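Local atomic coordinates of dihydrodipicolinate synthase (Rhodopseudomonas palustris, PDB entry 3DZ1), a protein that probably catalyses the condensation of pyruvate with aspartate semialdehyde to 4-hydroxy-tetrahydrodipicolinate, a step of lysine biosynthesis. Residues I15-F20 with D36-V41; L203-E208 with D214-G219; I252-Q257 with L262-Y267; K266-K271 with Y297-L302. All coordinates share one frame; numbering follows the deposited sequence.

Interaction 1 of 4, residues I15-F20 with D36-V41; sequences IAPTPF and DFYAEV
Tyr38 reaches from helix 28-40 to Ala16 and Pro17, in the chain around the C-terminal end of strand 11-15. Tyr38 gives about half of the buried surface, and Ala16 and Pro17 give most of the rest. The tyrosine CG stands anti to the carbonyl carbon, beside the backbone N (chi1 -60°), and its CB points at the other segment. This turns the ring toward Ala16 and Pro17.

The hydroxyl end of the ring does most of the touching. Tyr38 OH lies 3.6 Å from Ala16 CA and 3.6 Å from Pro17 CD. It thus sits where the two residues join, against carbon atoms. Ala16 CB is 3.9 Å from Tyr38 CE2, and it approaches the ring at a slant.

A water bridges the hydroxyl to Ile15 O. It donates to Ile15 O at 3.0 Å. Its modelled distance to Tyr38 OH, 2.5 Å, is unusually short, so the exact value is doubtful. The direct separation of Ile15 O and Tyr38 OH is 4.1 Å, so the water links the tyrosine to strand 11-15. All of the touching residues are buried.

Nearby, Pro17 also packs on Leu34 of the same helix and on Lys266 and Leu269 of helix 260-271. The backbone of Ile15 pairs with Thr218, and that of Ala16 with Thr47. The side chain of Ile15 comes close to Met217, a predicted pyruvate-binding residue. A helix packed back against the strand before it is the strand-helix unit of a TIM barrel, here the first one.

Interaction 2 of 4, residues L203-E208 with D214-G219; sequences LFLDFE and DGAMTG
The carbonyl oxygen of Phe204 takes Glu208 N at 2.9 Å and, weakly, Phe207 N, and Leu205 of this turn packs on Ala216 of the strand. Phe204 is the N-cap residue of helix 205-211. Leu205 comes directly after it, so the contact is made by the first turn of the helix.

Leu205 meets the strand with both branches. Leu205 CD1 is 3.7 Å from Ala216 CB, and Leu205 CD2 is 3.9 Å from Ala216 CB. The single methyl of the alanine is thus met by the two ends of the leucine fork. CG stands anti to the backbone N (chi1 -173°), which carries the fork out from the helix toward the sheet. The CA atoms of Leu205 and Ala216 are 7.3 Å apart, consistent with the small side chain of the alanine. Leu205 CD1 also passes Gly215 O, at a looser 4.3 Å.

The two elements belong to the beta-alpha-beta unit made of strand 195-198, helix 205-211 and strand 215-218. Ala216 turns toward the helix. The next residue, Met217, modelled as selenomethionine, packs on Met167 and Lys169 and is predicted to bind pyruvate. The Phe204 ring makes a cation-pi contact with Arg253 of the second subunit.

Asp206 and the carbonyl of Leu203 also bind Arg253 of the second subunit, while the side-chain atoms that touch the strand are methyls. The contact is buried, and it rests on the fit of three methyl groups, with no directional bond between helix and strand.

Interaction 3 of 4, residues I252-Q257 with L262-Y267; sequences IRYEHQ and LSVRKY
Glu255, near the end of helix 238-255, lies against Val264 and Arg265 of helix 260-271. These are successive helices of the C-terminal helical region that follows the TIM barrel in this family. A short turn joins them, with His256 at the centre of an inverse gamma turn.

The glutamate can be followed outward. Glu255 CB points at the partner helix and lies 4.0 Å from Val264 CG1. Glu255 CG is also 4.0 Å from Val264 CG1. CG stands anti to the backbone N (chi1 -169°) and the chain runs on extended, which takes the carboxylate past the valine to the arginine. There CD is modelled over one face of the Arg265 guanidinium, near its centre. OE1 turns to the backbone N of Cys221 and accepts a hydrogen bond from it. Glu255 OE2 and Arg265 NE, 2.8 Å apart, form a salt bridge whose exact geometry is doubtful, because OE2 is modelled too close to the arginine. The oxygen sits well out of the guanidinium plane. The pair is therefore one of charge, with no N-H aimed at the oxygen.

Val264 also touches Tyr254. Val264 CG2 meets the edge of the Tyr254 ring, 3.9 Å from Tyr254 CD2. Tyr254 OH hydrogen-bonds to Glu294 OE1 of helix 289-301, and the ring packs edge-to-face on Phe207 of the second subunit.

At the edge of the guanidinium, in its plane, lies a water. It accepts a weak bond of 3.4 Å from Arg265 NH2 and lies 3.0 Å from His256 ND1.

Interaction 4 of 4, residues K266-K271 with Y297-L302; sequences KYVLKK and YLLSRL
Leu299 meets Lys271 and Val268 with one methyl, CD1. The nearest partner of Leu299 CD1 is Lys271 CD, at 3.7 Å, with Lys271 CE a little farther. Val268 CG2 lies 4.3 Å from Leu299 CD1, a loose contact.

The lysine conformation explains the touch. Its first two torsions are extended and carry CD to the leucine. The bend at chi3 (-70°) keeps CE near it. The bend at chi4 (-65°) turns NZ, which makes a long, weak ion pair with Asp296. Leu299 CG is anti to the carbonyl carbon (chi1 -72°), and its fork points across to helix 260-271. Both residues also touch a crystal neighbour.

Within helix 289-301, Ser300 OG turns back on the helix and donates to Tyr297 O. The modelled length, 2.5 Å, is short and its exact value doubtful. That carbonyl also takes Arg301 N. One face of the Tyr297 ring carries Arg301 CD, off toward the rim. Arg301 goes on to make a salt bridge with Asp246 of the second subunit.

Around the contact, Val268 packs on Val295, and Leu299 on Leu251 of helix 238-255. The arrangement is that of the C-terminal helical bundle that follows the barrel in this family.

In the fold
Interactions 1 and 2 belong to the barrel and are buried. They meet where Ile15 N probably bonds to Thr218 O, across the pair of strands that closes the barrel. Interaction 2 is purely apolar, whereas interaction 1 adds a bridging water. Interactions 3 and 4 lie in the C-terminal helices and share helix 260-271. Interaction 3 is mostly buried and includes a charged pair. Interaction 4 is farther from the chain's centre, partly exposed and thinly packed. Lys266 ties that helix to the loop after the first strand by a probable hydrogen bond to Thr18 O. Interactions 2, 3 and 4 also border the second subunit; interaction 1 touches no other chain.

Interaction 1 of 4, residues I15-F20 with D36-V41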
# COMPACT_ATOMS: atom_id res chain seq x y z
N ILE A 15 -18.03 -21.22 -5.56
CA ILE A 15 -17.71 -19.99 -6.27
C ILE A 15 -17.37 -20.44 -7.69
O ILE A 15 -16.35 -21.10 -7.92
CB ILE A 15 -16.49 -19.26 -5.67
CG1 ILE A 15 -16.76 -18.95 -4.19
CG2 ILE A 15 -16.24 -17.96 -6.44
CD1 ILE A 15 -15.59 -18.31 -3.47
N ALA A 16 -18.23 -20.08 -8.63
CA ALA A 16 -18.06 -20.49 -10.01
C ALA A 16 -17.16 -19.64 -10.89
O ALA A 16 -17.28 -18.41 -10.93
CB ALA A 16 -19.44 -20.60 -10.68
N PRO A 17 -16.24 -20.28 -11.61
CA PRO A 17 -15.36 -19.52 -12.49
C PRO A 17 -16.22 -19.27 -13.73
O PRO A 17 -17.28 -19.88 -13.88
CB PRO A 17 -14.23 -20.50 -12.78
CG PRO A 17 -14.95 -21.82 -12.79
CD PRO A 17 -15.85 -21.70 -11.57
N THR A 18 -15.81 -18.35 -14.60
CA THR A 18 -16.57 -18.11 -15.82
C THR A 18 -15.87 -18.94 -16.89
O THR A 18 -14.71 -18.69 -17.21
CB THR A 18 -16.55 -16.62 -16.21
OG1 THR A 18 -17.27 -15.87 -15.23
CG2 THR A 18 -17.20 -16.41 -17.57
N PRO A 19 -16.55 -19.97 -17.42
CA PRO A 19 -15.99 -20.85 -18.45
C PRO A 19 -15.74 -20.14 -19.78
O PRO A 19 -16.65 -19.52 -20.33
CB PRO A 19 -17.04 -21.95 -18.59
CG PRO A 19 -17.76 -21.93 -17.28
CD PRO A 19 -17.88 -20.45 -17.01
N PHE A 20 -14.52 -20.25 -20.29
CA PHE A 20 -14.15 -19.64 -21.57
C PHE A 20 -13.55 -20.69 -22.50
O PHE A 20 -13.00 -21.70 -22.05
CB PHE A 20 -13.08 -18.56 -21.40
CG PHE A 20 -13.51 -17.37 -20.60
CD1 PHE A 20 -14.56 -16.57 -21.03
CD2 PHE A 20 -12.82 -17.02 -19.44
CE1 PHE A 20 -14.92 -15.43 -20.31
CE2 PHE A 20 -13.17 -15.89 -18.72
CZ PHE A 20 -14.22 -15.09 -19.16
N ASP A 36 -25.00 -27.94 -12.96
CA ASP A 36 -25.61 -29.24 -12.69
C ASP A 36 -24.75 -30.02 -11.70
O ASP A 36 -25.26 -30.72 -10.83
CB ASP A 36 -25.74 -30.06 -13.98
CG ASP A 36 -26.71 -29.44 -14.96
OD1 ASP A 36 -27.60 -28.67 -14.52
OD2 ASP A 36 -26.60 -29.73 -16.17
N PHE A 37 -23.44 -29.88 -11.87
CA PHE A 37 -22.47 -30.54 -11.01
C PHE A 37 -22.64 -30.09 -9.56
O PHE A 37 -22.80 -30.91 -8.65
CB PHE A 37 -21.05 -30.23 -11.48
CG PHE A 37 -19.98 -30.73 -10.55
CD1 PHE A 37 -19.75 -32.09 -10.41
CD2 PHE A 37 -19.24 -29.84 -9.78
CE1 PHE A 37 -18.79 -32.57 -9.52
CE2 PHE A 37 -18.28 -30.31 -8.89
CZ PHE A 37 -18.06 -31.67 -8.76
N TYR A 38 -22.60 -28.77 -9.34
CA TYR A 38 -22.75 -28.23 -8.00
C TYR A 38 -24.02 -28.73 -7.31
O TYR A 38 -24.01 -29.05 -6.12
CB TYR A 38 -22.78 -26.70 -8.03
CG TYR A 38 -21.55 -26.04 -8.61
CD1 TYR A 38 -20.27 -26.49 -8.27
CD2 TYR A 38 -21.66 -24.93 -9.44
CE1 TYR A 38 -19.13 -25.84 -8.75
CE2 TYR A 38 -20.53 -24.28 -9.93
CZ TYR A 38 -19.27 -24.73 -9.58
OH TYR A 38 -18.16 -24.07 -10.06
N ALA A 39 -25.13 -28.76 -8.05
CA ALA A 39 -26.39 -29.22 -7.48
C ALA A 39 -26.30 -30.70 -7.15
O ALA A 39 -26.71 -31.14 -6.08
CB ALA A 39 -27.52 -28.98 -8.46
N GLU A 40 -25.75 -31.47 -8.09
CA GLU A 40 -25.62 -32.91 -7.94
C GLU A 40 -24.83 -33.33 -6.70
O GLU A 40 -25.16 -34.33 -6.06
CB GLU A 40 -24.95 -33.49 -9.19
CG GLU A 40 -24.80 -35.00 -9.18
CD GLU A 40 -23.96 -35.49 -10.36
OE1 GLU A 40 -22.78 -35.10 -10.46
OE2 GLU A 40 -24.50 -36.27 -11.18
N VAL A 41 -23.79 -32.57 -6.37
CA VAL A 41 -22.95 -32.92 -5.22
C VAL A 41 -23.37 -32.35 -3.86
O VAL A 41 -22.64 -32.48 -2.88
CB VAL A 41 -21.46 -32.56 -5.49
CG1 VAL A 41 -20.99 -33.26 -6.75
CG2 VAL A 41 -21.29 -31.05 -5.59
O HOH W 1 -16.14 -24.06 -8.51

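Interaction 2 of 4, residues L203-E208 with D214-G219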
# COMPACT_ATOMS: atom_id res chain seq x y z
N LEU A 203 -8.50 -22.52 3.46
CA LEU A 203 -7.29 -22.82 4.22
C LEU A 203 -7.54 -23.15 5.69
O LEU A 203 -6.81 -23.94 6.27
CB LEU A 203 -6.31 -21.65 4.10
CG LEU A 203 -4.83 -21.91 4.40
CD1 LEU A 203 -4.25 -22.87 3.37
CD2 LEU A 203 -4.07 -20.58 4.37
N PHE A 204 -8.58 -22.57 6.28
CA PHE A 204 -8.90 -22.84 7.68
C PHE A 204 -10.31 -23.38 7.91
O PHE A 204 -10.83 -23.31 9.02
CB PHE A 204 -8.70 -21.58 8.53
CG PHE A 204 -7.27 -21.29 8.85
CD1 PHE A 204 -6.42 -20.73 7.89
CD2 PHE A 204 -6.74 -21.65 10.08
CE1 PHE A 204 -5.08 -20.53 8.16
CE2 PHE A 204 -5.39 -21.45 10.36
CZ PHE A 204 -4.56 -20.89 9.40
N LEU A 205 -10.92 -23.94 6.87
CA LEU A 205 -12.28 -24.46 6.99
C LEU A 205 -12.48 -25.44 8.14
O LEU A 205 -13.54 -25.44 8.79
CB LEU A 205 -12.72 -25.12 5.68
CG LEU A 205 -14.19 -25.53 5.67
CD1 LEU A 205 -15.08 -24.31 5.90
CD2 LEU A 205 -14.53 -26.19 4.33
N ASP A 206 -11.48 -26.28 8.40
CA ASP A 206 -11.61 -27.27 9.46
C ASP A 206 -11.91 -26.63 10.81
O ASP A 206 -12.84 -27.05 11.50
CB ASP A 206 -10.34 -28.14 9.53
CG ASP A 206 -9.07 -27.35 9.76
OD1 ASP A 206 -9.00 -26.16 9.40
OD2 ASP A 206 -8.11 -27.94 10.30
N PHE A 207 -11.16 -25.60 11.17
CA PHE A 207 -11.38 -24.94 12.45
C PHE A 207 -12.47 -23.88 12.38
O PHE A 207 -13.11 -23.58 13.38
CB PHE A 207 -10.06 -24.35 12.96
CG PHE A 207 -9.10 -25.39 13.46
CD1 PHE A 207 -9.40 -26.16 14.58
CD2 PHE A 207 -7.89 -25.62 12.81
CE1 PHE A 207 -8.53 -27.14 15.04
CE2 PHE A 207 -7.01 -26.61 13.25
CZ PHE A 207 -7.33 -27.37 14.37
N GLU A 208 -12.69 -23.31 11.20
CA GLU A 208 -13.73 -22.30 11.05
C GLU A 208 -15.09 -22.90 11.38
O GLU A 208 -15.94 -22.24 11.97
CB GLU A 208 -13.71 -21.72 9.64
CG GLU A 208 -12.59 -20.72 9.42
CD GLU A 208 -12.30 -20.46 7.96
OE1 GLU A 208 -11.66 -19.43 7.67
OE2 GLU A 208 -12.71 -21.28 7.12
N ASP A 214 -21.23 -21.20 9.44
CA ASP A 214 -22.37 -21.96 8.94
C ASP A 214 -22.00 -22.86 7.78
O ASP A 214 -22.72 -23.80 7.45
CB ASP A 214 -23.49 -21.01 8.50
CG ASP A 214 -24.12 -20.29 9.66
OD1 ASP A 214 -24.65 -20.97 10.56
OD2 ASP A 214 -24.09 -19.05 9.67
N GLY A 215 -20.87 -22.56 7.16
CA GLY A 215 -20.44 -23.36 6.03
C GLY A 215 -19.31 -22.70 5.26
O GLY A 215 -18.57 -21.86 5.79
N ALA A 216 -19.20 -23.07 3.99
CA ALA A 216 -18.14 -22.55 3.15
C ALA A 216 -18.62 -21.98 1.82
O ALA A 216 -19.59 -22.46 1.24
CB ALA A 216 -17.12 -23.65 2.88
N MSE A 217 -17.93 -20.95 1.35
CA MSE A 217 -18.20 -20.37 0.05
C MSE A 217 -16.82 -20.59 -0.56
O MSE A 217 -15.89 -19.82 -0.33
CB MSE A 217 -18.51 -18.88 0.11
CG MSE A 217 -18.97 -18.35 -1.25
SE MSE A 217 -19.45 -16.49 -1.28
CE MSE A 217 -21.09 -16.62 -0.28
N THR A 218 -16.71 -21.68 -1.31
CA THR A 218 -15.44 -22.11 -1.87
C THR A 218 -15.27 -22.20 -3.38
O THR A 218 -16.17 -22.60 -4.10
CB THR A 218 -15.09 -23.50 -1.29
OG1 THR A 218 -13.88 -23.98 -1.90
CG2 THR A 218 -16.22 -24.49 -1.57
N GLY A 219 -14.07 -21.82 -3.83
CA GLY A 219 -13.73 -21.90 -5.23
C GLY A 219 -12.87 -23.13 -5.45
O GLY A 219 -12.38 -23.38 -6.55

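Interaction 3 of 4, residues I252-Q257 with L262-Y267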
# COMPACT_ATOMS: atom_id res chain seq x y z
N ILE A 252 -5.50 -27.94 -1.53
CA ILE A 252 -6.15 -26.69 -1.15
C ILE A 252 -5.09 -25.59 -1.09
O ILE A 252 -5.29 -24.50 -1.62
CB ILE A 252 -6.82 -26.81 0.25
CG1 ILE A 252 -8.08 -27.66 0.13
CG2 ILE A 252 -7.12 -25.42 0.81
CD1 ILE A 252 -8.73 -28.00 1.46
N ARG A 253 -3.95 -25.88 -0.46
CA ARG A 253 -2.91 -24.86 -0.36
C ARG A 253 -2.22 -24.58 -1.69
O ARG A 253 -1.78 -23.45 -1.92
CB ARG A 253 -1.88 -25.23 0.72
CG ARG A 253 -1.09 -26.48 0.47
CD ARG A 253 0.14 -26.23 -0.40
NE ARG A 253 0.53 -27.48 -1.03
CZ ARG A 253 1.74 -28.01 -1.00
NH1 ARG A 253 2.73 -27.41 -0.36
NH2 ARG A 253 1.95 -29.18 -1.59
N TYR A 254 -2.12 -25.58 -2.56
CA TYR A 254 -1.48 -25.36 -3.86
C TYR A 254 -2.34 -24.40 -4.68
O TYR A 254 -1.83 -23.51 -5.35
CB TYR A 254 -1.30 -26.68 -4.62
CG TYR A 254 -0.30 -26.57 -5.75
CD1 TYR A 254 1.04 -26.92 -5.56
CD2 TYR A 254 -0.67 -26.08 -7.01
CE1 TYR A 254 1.98 -26.78 -6.59
CE2 TYR A 254 0.26 -25.93 -8.03
CZ TYR A 254 1.58 -26.28 -7.82
OH TYR A 254 2.50 -26.12 -8.83
N GLU A 255 -3.66 -24.60 -4.62
CA GLU A 255 -4.60 -23.76 -5.37
C GLU A 255 -4.71 -22.37 -4.74
O GLU A 255 -5.11 -21.41 -5.39
CB GLU A 255 -5.99 -24.41 -5.39
CG GLU A 255 -6.96 -23.76 -6.35
CD GLU A 255 -8.40 -24.23 -6.15
OE1 GLU A 255 -8.65 -25.45 -6.26
OE2 GLU A 255 -9.27 -23.38 -5.88
N HIS A 256 -4.36 -22.29 -3.46
CA HIS A 256 -4.42 -21.04 -2.70
C HIS A 256 -3.20 -20.16 -2.98
O HIS A 256 -2.53 -19.70 -2.06
CB HIS A 256 -4.50 -21.35 -1.20
CG HIS A 256 -4.66 -20.14 -0.34
ND1 HIS A 256 -5.76 -19.31 -0.42
CD2 HIS A 256 -3.87 -19.63 0.64
CE1 HIS A 256 -5.64 -18.34 0.47
NE2 HIS A 256 -4.50 -18.51 1.13
N GLN A 257 -2.90 -19.96 -4.26
CA GLN A 257 -1.78 -19.11 -4.65
C GLN A 257 -2.34 -18.02 -5.56
O GLN A 257 -3.08 -18.32 -6.49
CB GLN A 257 -0.72 -19.91 -5.41
CG GLN A 257 0.16 -20.78 -4.54
CD GLN A 257 1.18 -21.55 -5.35
OE1 GLN A 257 0.85 -22.49 -6.07
NE2 GLN A 257 2.44 -21.14 -5.25
N LEU A 262 -6.32 -19.59 -10.10
CA LEU A 262 -7.34 -19.75 -11.13
C LEU A 262 -6.91 -20.78 -12.16
O LEU A 262 -7.72 -21.57 -12.65
CB LEU A 262 -7.61 -18.41 -11.83
CG LEU A 262 -8.69 -18.43 -12.91
CD1 LEU A 262 -10.02 -18.87 -12.31
CD2 LEU A 262 -8.81 -17.05 -13.53
N SER A 263 -5.62 -20.77 -12.48
CA SER A 263 -5.07 -21.72 -13.44
C SER A 263 -5.20 -23.14 -12.91
O SER A 263 -5.47 -24.07 -13.66
CB SER A 263 -3.60 -21.42 -13.73
OG SER A 263 -3.48 -20.16 -14.36
N VAL A 264 -4.99 -23.30 -11.60
CA VAL A 264 -5.10 -24.62 -10.99
C VAL A 264 -6.55 -25.09 -11.02
O VAL A 264 -6.83 -26.23 -11.40
CB VAL A 264 -4.59 -24.61 -9.53
CG1 VAL A 264 -4.85 -25.96 -8.87
CG2 VAL A 264 -3.09 -24.30 -9.51
N ARG A 265 -7.46 -24.21 -10.62
CA ARG A 265 -8.89 -24.52 -10.60
C ARG A 265 -9.41 -24.95 -11.96
O ARG A 265 -10.03 -26.00 -12.10
CB ARG A 265 -9.72 -23.30 -10.18
CG ARG A 265 -9.58 -22.87 -8.74
CD ARG A 265 -10.42 -21.61 -8.50
NE ARG A 265 -10.30 -21.11 -7.14
CZ ARG A 265 -9.17 -20.68 -6.59
NH1 ARG A 265 -8.04 -20.68 -7.29
NH2 ARG A 265 -9.16 -20.24 -5.34
N LYS A 266 -9.18 -24.11 -12.96
CA LYS A 266 -9.66 -24.41 -14.30
C LYS A 266 -9.02 -25.65 -14.90
O LYS A 266 -9.67 -26.40 -15.64
CB LYS A 266 -9.46 -23.19 -15.21
CG LYS A 266 -10.48 -22.09 -14.94
CD LYS A 266 -10.49 -21.03 -16.03
CE LYS A 266 -11.76 -20.20 -15.97
NZ LYS A 266 -11.85 -19.24 -17.11
N TYR A 267 -7.75 -25.89 -14.59
CA TYR A 267 -7.05 -27.07 -15.08
C TYR A 267 -7.74 -28.33 -14.53
O TYR A 267 -8.03 -29.26 -15.27
CB TYR A 267 -5.59 -27.04 -14.63
CG TYR A 267 -4.85 -28.34 -14.88
CD1 TYR A 267 -4.55 -28.76 -16.18
CD2 TYR A 267 -4.45 -29.15 -13.82
CE1 TYR A 267 -3.89 -29.97 -16.41
CE2 TYR A 267 -3.78 -30.36 -14.04
CZ TYR A 267 -3.50 -30.76 -15.33
OH TYR A 267 -2.86 -31.95 -15.55
O HOH W 2 -7.78 -18.78 -2.62

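Interaction 4 of 4, residues K266-K271 with Y297-L302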
# COMPACT_ATOMS: atom_id res chain seq x y z
N LYS A 266 -9.18 -24.11 -12.96
CA LYS A 266 -9.66 -24.41 -14.30
C LYS A 266 -9.02 -25.65 -14.90
O LYS A 266 -9.67 -26.40 -15.64
CB LYS A 266 -9.46 -23.19 -15.21
CG LYS A 266 -10.48 -22.09 -14.94
CD LYS A 266 -10.49 -21.03 -16.03
CE LYS A 266 -11.76 -20.20 -15.97
NZ LYS A 266 -11.85 -19.24 -17.11
N TYR A 267 -7.75 -25.89 -14.59
CA TYR A 267 -7.05 -27.07 -15.08
C TYR A 267 -7.74 -28.33 -14.53
O TYR A 267 -8.03 -29.26 -15.27
CB TYR A 267 -5.59 -27.04 -14.63
CG TYR A 267 -4.85 -28.34 -14.88
CD1 TYR A 267 -4.55 -28.76 -16.18
CD2 TYR A 267 -4.45 -29.15 -13.82
CE1 TYR A 267 -3.89 -29.97 -16.41
CE2 TYR A 267 -3.78 -30.36 -14.04
CZ TYR A 267 -3.50 -30.76 -15.33
OH TYR A 267 -2.86 -31.95 -15.55
N VAL A 268 -8.01 -28.34 -13.23
CA VAL A 268 -8.65 -29.49 -12.61
C VAL A 268 -10.11 -29.67 -13.03
O VAL A 268 -10.55 -30.79 -13.31
CB VAL A 268 -8.58 -29.40 -11.06
CG1 VAL A 268 -9.31 -30.58 -10.44
CG2 VAL A 268 -7.12 -29.40 -10.61
N LEU A 269 -10.86 -28.58 -13.08
CA LEU A 269 -12.27 -28.66 -13.47
C LEU A 269 -12.40 -29.20 -14.89
O LEU A 269 -13.39 -29.85 -15.23
CB LEU A 269 -12.93 -27.29 -13.36
CG LEU A 269 -13.10 -26.77 -11.93
CD1 LEU A 269 -13.59 -25.33 -11.94
CD2 LEU A 269 -14.08 -27.66 -11.17
N LYS A 270 -11.40 -28.94 -15.72
CA LYS A 270 -11.41 -29.44 -17.10
C LYS A 270 -11.12 -30.93 -17.05
O LYS A 270 -11.78 -31.73 -17.71
CB LYS A 270 -10.34 -28.73 -17.94
CG LYS A 270 -10.25 -29.22 -19.37
CD LYS A 270 -9.06 -28.60 -20.09
CE LYS A 270 -8.85 -29.24 -21.46
NZ LYS A 270 -7.54 -28.81 -22.06
N LYS A 271 -10.12 -31.30 -16.26
CA LYS A 271 -9.72 -32.69 -16.10
C LYS A 271 -10.89 -33.50 -15.52
O LYS A 271 -11.00 -34.70 -15.78
CB LYS A 271 -8.51 -32.76 -15.17
CG LYS A 271 -7.98 -34.16 -14.93
CD LYS A 271 -6.75 -34.13 -14.02
CE LYS A 271 -5.54 -33.52 -14.71
NZ LYS A 271 -5.10 -34.36 -15.86
N TYR A 297 0.24 -34.83 -9.36
CA TYR A 297 0.78 -35.63 -8.27
C TYR A 297 -0.13 -35.54 -7.05
O TYR A 297 -0.46 -36.55 -6.43
CB TYR A 297 2.19 -35.16 -7.90
CG TYR A 297 2.84 -35.99 -6.82
CD1 TYR A 297 3.16 -37.33 -7.03
CD2 TYR A 297 3.14 -35.44 -5.58
CE1 TYR A 297 3.76 -38.10 -6.03
CE2 TYR A 297 3.75 -36.20 -4.57
CZ TYR A 297 4.05 -37.52 -4.80
OH TYR A 297 4.66 -38.27 -3.81
N LEU A 298 -0.53 -34.32 -6.70
CA LEU A 298 -1.40 -34.11 -5.56
C LEU A 298 -2.74 -34.82 -5.78
O LEU A 298 -3.28 -35.44 -4.87
CB LEU A 298 -1.63 -32.62 -5.33
CG LEU A 298 -0.40 -31.80 -4.94
CD1 LEU A 298 -0.78 -30.34 -4.76
CD2 LEU A 298 0.21 -32.36 -3.65
N LEU A 299 -3.25 -34.73 -7.00
CA LEU A 299 -4.51 -35.37 -7.36
C LEU A 299 -4.42 -36.88 -7.19
O LEU A 299 -5.37 -37.52 -6.71
CB LEU A 299 -4.89 -35.04 -8.81
CG LEU A 299 -5.36 -33.61 -9.10
CD1 LEU A 299 -5.49 -33.39 -10.61
CD2 LEU A 299 -6.69 -33.37 -8.40
N SER A 300 -3.29 -37.45 -7.58
CA SER A 300 -3.07 -38.89 -7.50
C SER A 300 -3.04 -39.39 -6.07
O SER A 300 -3.41 -40.54 -5.79
CB SER A 300 -1.77 -39.28 -8.20
OG SER A 300 -0.64 -38.88 -7.45
N ARG A 301 -2.59 -38.54 -5.15
CA ARG A 301 -2.51 -38.90 -3.74
C ARG A 301 -3.85 -38.76 -3.03
O ARG A 301 -4.07 -39.35 -1.97
CB ARG A 301 -1.44 -38.06 -3.05
CG ARG A 301 -0.02 -38.42 -3.48
CD ARG A 301 0.99 -37.36 -3.11
NE ARG A 301 1.13 -37.17 -1.67
CZ ARG A 301 1.67 -38.06 -0.85
NH1 ARG A 301 2.14 -39.21 -1.32
NH2 ARG A 301 1.77 -37.79 0.45
N LEU A 302 -4.74 -37.98 -3.62
CA LEU A 302 -6.06 -37.76 -3.06
C LEU A 302 -6.82 -39.08 -3.15
O LEU A 302 -7.24 -39.61 -2.10
CB LEU A 302 -6.79 -36.69 -3.86
CG LEU A 302 -7.42 -35.52 -3.12
CD1 LEU A 302 -6.43 -34.90 -2.14
CD2 LEU A 302 -7.87 -34.50 -4.15